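Long-range contacts in chorismate synthase (PDB 1Q1L), which catalyses the last step of the shikimate pathway, probably using reduced FMN to eliminate phosphate from 5-enolpyruvylshikimate-3-phosphate and yield chorismate: residues A14-G19 against I133-S138; A143-V148 against E364-I369. One frame throughout, in Å; residues are numbered along the deposited sequence.

Interaction 1: residues A14-G19 against I133-S138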
# COMPACT_ATOMS: atom_id res chain seq x y z
N ALA A 14 -17.02 -4.96 5.83
CA ALA A 14 -17.07 -6.06 6.79
C ALA A 14 -18.51 -6.46 7.04
O ALA A 14 -19.44 -5.72 6.70
CB ALA A 14 -16.42 -5.63 8.11
N GLY A 15 -18.70 -7.64 7.64
CA GLY A 15 -20.03 -8.12 7.94
C GLY A 15 -20.29 -9.48 7.34
O GLY A 15 -19.81 -9.78 6.24
N GLU A 16 -21.05 -10.32 8.05
CA GLU A 16 -21.39 -11.65 7.55
C GLU A 16 -22.82 -11.56 7.01
O GLU A 16 -23.58 -10.67 7.40
CB GLU A 16 -21.34 -12.70 8.66
CG GLU A 16 -20.57 -12.34 9.92
CD GLU A 16 -19.14 -11.91 9.67
OE1 GLU A 16 -18.45 -12.52 8.83
OE2 GLU A 16 -18.69 -10.96 10.35
N SER A 17 -23.18 -12.48 6.12
CA SER A 17 -24.52 -12.48 5.53
C SER A 17 -25.63 -12.57 6.58
O SER A 17 -26.67 -11.94 6.45
CB SER A 17 -24.65 -13.62 4.52
OG SER A 17 -24.05 -14.81 5.00
N HIS A 18 -25.39 -13.35 7.63
CA HIS A 18 -26.38 -13.48 8.70
C HIS A 18 -25.84 -12.93 10.01
O HIS A 18 -25.64 -13.66 10.98
CB HIS A 18 -26.80 -14.95 8.86
CG HIS A 18 -27.49 -15.51 7.65
ND1 HIS A 18 -26.81 -16.03 6.58
CD2 HIS A 18 -28.80 -15.57 7.33
CE1 HIS A 18 -27.67 -16.39 5.64
NE2 HIS A 18 -28.89 -16.12 6.07
N GLY A 19 -25.58 -11.63 10.01
CA GLY A 19 -25.07 -10.97 11.19
C GLY A 19 -25.86 -9.70 11.36
O GLY A 19 -26.82 -9.47 10.63
N ILE A 133 -17.36 -19.27 6.78
CA ILE A 133 -16.70 -18.88 5.54
C ILE A 133 -17.71 -18.30 4.55
O ILE A 133 -17.51 -17.21 4.01
CB ILE A 133 -15.98 -20.08 4.88
CG1 ILE A 133 -14.81 -20.55 5.76
CG2 ILE A 133 -15.47 -19.69 3.49
CD1 ILE A 133 -13.73 -19.51 5.98
N LEU A 134 -18.79 -19.03 4.33
CA LEU A 134 -19.83 -18.59 3.40
C LEU A 134 -20.52 -17.32 3.89
O LEU A 134 -20.89 -16.45 3.09
CB LEU A 134 -20.85 -19.71 3.17
CG LEU A 134 -21.76 -19.57 1.95
CD1 LEU A 134 -20.92 -19.42 0.69
CD2 LEU A 134 -22.67 -20.78 1.85
N GLU A 135 -20.71 -17.21 5.21
CA GLU A 135 -21.35 -16.04 5.81
C GLU A 135 -20.72 -14.75 5.28
O GLU A 135 -21.42 -13.81 4.89
CB GLU A 135 -21.20 -16.07 7.34
CG GLU A 135 -22.18 -16.97 8.07
CD GLU A 135 -23.58 -16.38 8.14
OE1 GLU A 135 -23.71 -15.21 8.56
OE2 GLU A 135 -24.54 -17.09 7.78
N ARG A 136 -19.39 -14.71 5.28
CA ARG A 136 -18.64 -13.54 4.82
C ARG A 136 -18.40 -13.54 3.30
O ARG A 136 -18.33 -12.48 2.68
CB ARG A 136 -17.30 -13.47 5.55
CG ARG A 136 -16.31 -12.45 4.97
CD ARG A 136 -16.90 -11.05 4.97
NE ARG A 136 -15.99 -10.08 4.36
CZ ARG A 136 -16.32 -8.81 4.12
NH1 ARG A 136 -17.53 -8.36 4.42
NH2 ARG A 136 -15.44 -8.00 3.56
N ALA A 137 -18.28 -14.73 2.73
CA ALA A 137 -18.03 -14.87 1.29
C ALA A 137 -19.24 -14.53 0.43
O ALA A 137 -19.10 -13.89 -0.62
CB ALA A 137 -17.56 -16.30 0.98
N SER A 138 -20.41 -14.95 0.88
CA SER A 138 -21.65 -14.72 0.15
C SER A 138 -21.75 -13.37 -0.54
O SER A 138 -21.21 -12.37 -0.06
CB SER A 138 -22.85 -14.91 1.08
OG SER A 138 -23.03 -16.28 1.39
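His18 and Glu135 cross at about a right angle, one carboxylate oxygen taking the backbone amide and the other the ring nitrogen. Glu135 OE1 receives His18 N at 2.7 Å on its syn side, with the donor tilted 30° from the carboxylate plane. OE2 takes a weak bond from His18 ND1, 2.8 Å away. The Glu135 chain makes this possible by bending at chi2 (-75°), which brings the carboxylate back to the loop. The backbone carbonyl of the same residue is met by Ser17: OG bonds to Glu135 O at 2.8 Å, in the carbonyl plane on a lone pair, while Ser17 N, above that plane, is modelled unusually close to Glu135 O, so its bond is doubtful in detail. One residue further on, Arg136 NH1 reaches Gly15 O at 3.2 Å, nearly in the guanidinium plane.

A second shell holds these groups. Glu135 OE1 also forms a salt bridge with Arg71 of the second subunit, and Arg136 NH2 bonds to Thr13 OG1 and to Ile246 O of the third. At the helix end, Leu134 O accepts both the amide and the hydroxyl of Ser138. An alanine in place of Glu135 would probably leave the His18 amide and ring without these acceptors, and Arg71 of the neighbouring subunit without its mate. Residues Gly15 to Gly19 spell the GESHG signature of chorismate synthases, and Arg136 to Ser138 belong to the predicted FMN site. The contact thus ties the signature loop to a probable cofactor-binding helix end, through polar bonds that continue into the assembly.

Interaction 2: residues A143-V148 against E364-I369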
# COMPACT_ATOMS: atom_id res chain seq x y z
N ALA A 143 -23.19 -5.96 -1.40
CA ALA A 143 -24.07 -4.85 -1.02
C ALA A 143 -23.24 -3.70 -0.44
O ALA A 143 -23.54 -2.53 -0.67
CB ALA A 143 -25.09 -5.32 0.01
N ALA A 144 -22.19 -4.04 0.31
CA ALA A 144 -21.33 -3.01 0.88
C ALA A 144 -20.52 -2.38 -0.26
O ALA A 144 -20.23 -1.18 -0.23
CB ALA A 144 -20.39 -3.62 1.92
N ARG A 145 -20.16 -3.19 -1.25
CA ARG A 145 -19.39 -2.68 -2.38
C ARG A 145 -20.23 -1.68 -3.16
O ARG A 145 -19.72 -0.68 -3.65
CB ARG A 145 -18.99 -3.81 -3.33
CG ARG A 145 -18.07 -4.86 -2.76
CD ARG A 145 -17.43 -5.61 -3.92
NE ARG A 145 -16.88 -6.91 -3.55
CZ ARG A 145 -16.12 -7.64 -4.36
NH1 ARG A 145 -15.83 -7.19 -5.58
NH2 ARG A 145 -15.66 -8.82 -3.96
N VAL A 146 -21.52 -1.97 -3.28
CA VAL A 146 -22.42 -1.08 -4.00
C VAL A 146 -22.59 0.24 -3.26
O VAL A 146 -22.72 1.30 -3.88
CB VAL A 146 -23.79 -1.77 -4.24
CG1 VAL A 146 -24.81 -0.77 -4.77
CG2 VAL A 146 -23.63 -2.91 -5.24
N ALA A 147 -22.59 0.19 -1.93
CA ALA A 147 -22.74 1.41 -1.14
C ALA A 147 -21.52 2.32 -1.32
O ALA A 147 -21.65 3.53 -1.50
CB ALA A 147 -22.93 1.05 0.35
N VAL A 148 -20.33 1.74 -1.26
CA VAL A 148 -19.11 2.51 -1.46
C VAL A 148 -19.12 3.06 -2.88
O VAL A 148 -18.76 4.22 -3.12
CB VAL A 148 -17.84 1.64 -1.25
CG1 VAL A 148 -16.60 2.37 -1.76
CG2 VAL A 148 -17.67 1.30 0.24
N GLU A 364 -21.14 -1.94 -11.95
CA GLU A 364 -21.16 -0.50 -12.08
C GLU A 364 -20.44 0.11 -10.88
O GLU A 364 -19.67 1.06 -11.01
CB GLU A 364 -22.59 0.02 -12.12
CG GLU A 364 -23.40 -0.37 -13.34
CD GLU A 364 -24.85 0.08 -13.22
OE1 GLU A 364 -25.13 0.97 -12.39
OE2 GLU A 364 -25.70 -0.47 -13.96
N ALA A 365 -20.72 -0.44 -9.71
CA ALA A 365 -20.11 0.04 -8.47
C ALA A 365 -18.58 -0.10 -8.52
O ALA A 365 -17.86 0.82 -8.15
CB ALA A 365 -20.66 -0.75 -7.29
N MSE A 366 -18.10 -1.25 -8.97
CA MSE A 366 -16.66 -1.49 -9.05
C MSE A 366 -15.97 -0.55 -10.03
O MSE A 366 -14.89 -0.02 -9.76
CB MSE A 366 -16.38 -2.95 -9.43
CG MSE A 366 -16.86 -3.96 -8.39
SE MSE A 366 -16.31 -3.52 -6.57
CE MSE A 366 -14.40 -3.58 -6.82
N LEU A 367 -16.61 -0.33 -11.18
CA LEU A 367 -16.06 0.57 -12.18
C LEU A 367 -16.02 2.01 -11.65
O LEU A 367 -15.08 2.75 -11.93
CB LEU A 367 -16.88 0.52 -13.47
CG LEU A 367 -16.35 1.47 -14.55
CD1 LEU A 367 -14.90 1.08 -14.88
CD2 LEU A 367 -17.22 1.38 -15.81
N ALA A 368 -17.05 2.41 -10.91
CA ALA A 368 -17.10 3.76 -10.36
C ALA A 368 -15.98 3.96 -9.33
O ALA A 368 -15.41 5.05 -9.22
CB ALA A 368 -18.46 4.02 -9.72
N ILE A 369 -15.67 2.92 -8.58
CA ILE A 369 -14.61 3.00 -7.57
C ILE A 369 -13.25 3.17 -8.24
O ILE A 369 -12.45 4.02 -7.85
CB ILE A 369 -14.61 1.75 -6.68
CG1 ILE A 369 -15.90 1.73 -5.84
CG2 ILE A 369 -13.39 1.76 -5.74
CD1 ILE A 369 -16.06 0.49 -4.98
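Ala365 sits at the nearest approach of two helices, its CB resting 3.7 Å from Val146 CA and 3.8 Å from Arg145 O. With only a methyl at this point, the axes of the segments 143-148 and 364-369 come within 8.4 Å, crossing at 45°. Longer side chains pack beside it. Arg145 runs extended from CG to NE, and selenomethionine Met366 folds against it: bends at chi2 (-48°) and chi3 (-61°) bring its SE within 3.6 Å of Arg145 CD. The selenium also lies 3.8 Å from Arg145 NH1, at the edge of the guanidinium group and near its plane. Next to this, Ile369, its chain extended to the end, meets Val148 CG1 with its CD1 at 3.8 Å, the two side chains roughly perpendicular. The same CD1 lies 4.1 Å from Arg145 O, so this methyl touches both a side chain and the helix backbone.

The charged end of Arg145 is held from outside the pair, by a salt bridge from NE to Glu141 OE1 and a hydrogen bond from NH1 to Ser262 OG. Trp248 of the third subunit packs on both Arg145 and Met366. These helices belong to the layer between the sheets of the beta-alpha-beta sandwich, and helix 356-379 lies against strand 162-170. The contact between the segments is van der Waals packing, with selenium against the CD of Arg145; the buried guanidinium is probably balanced in charge by Glu141.

The two contacts follow one another along the chain: interaction 1 ends on helix 131-137, and interaction 2 begins on helix 142-157, which comes next. Their centres are about 17 Å apart and their nearest atoms about 5 Å, without touching. Glu141, in the short connection between the helices, touches Arg136 of the first and pairs with Arg145 of the second. Both also approach Gln264 of the predicted FMN site, whose side chain is about 5 Å from that of Ser138 and about 6 Å from that of Arg145. Interaction 1 is polar and peripheral, interaction 2 apolar and central, yet each meets the third subunit, consistent with a cofactor site shaped partly by the tetramer.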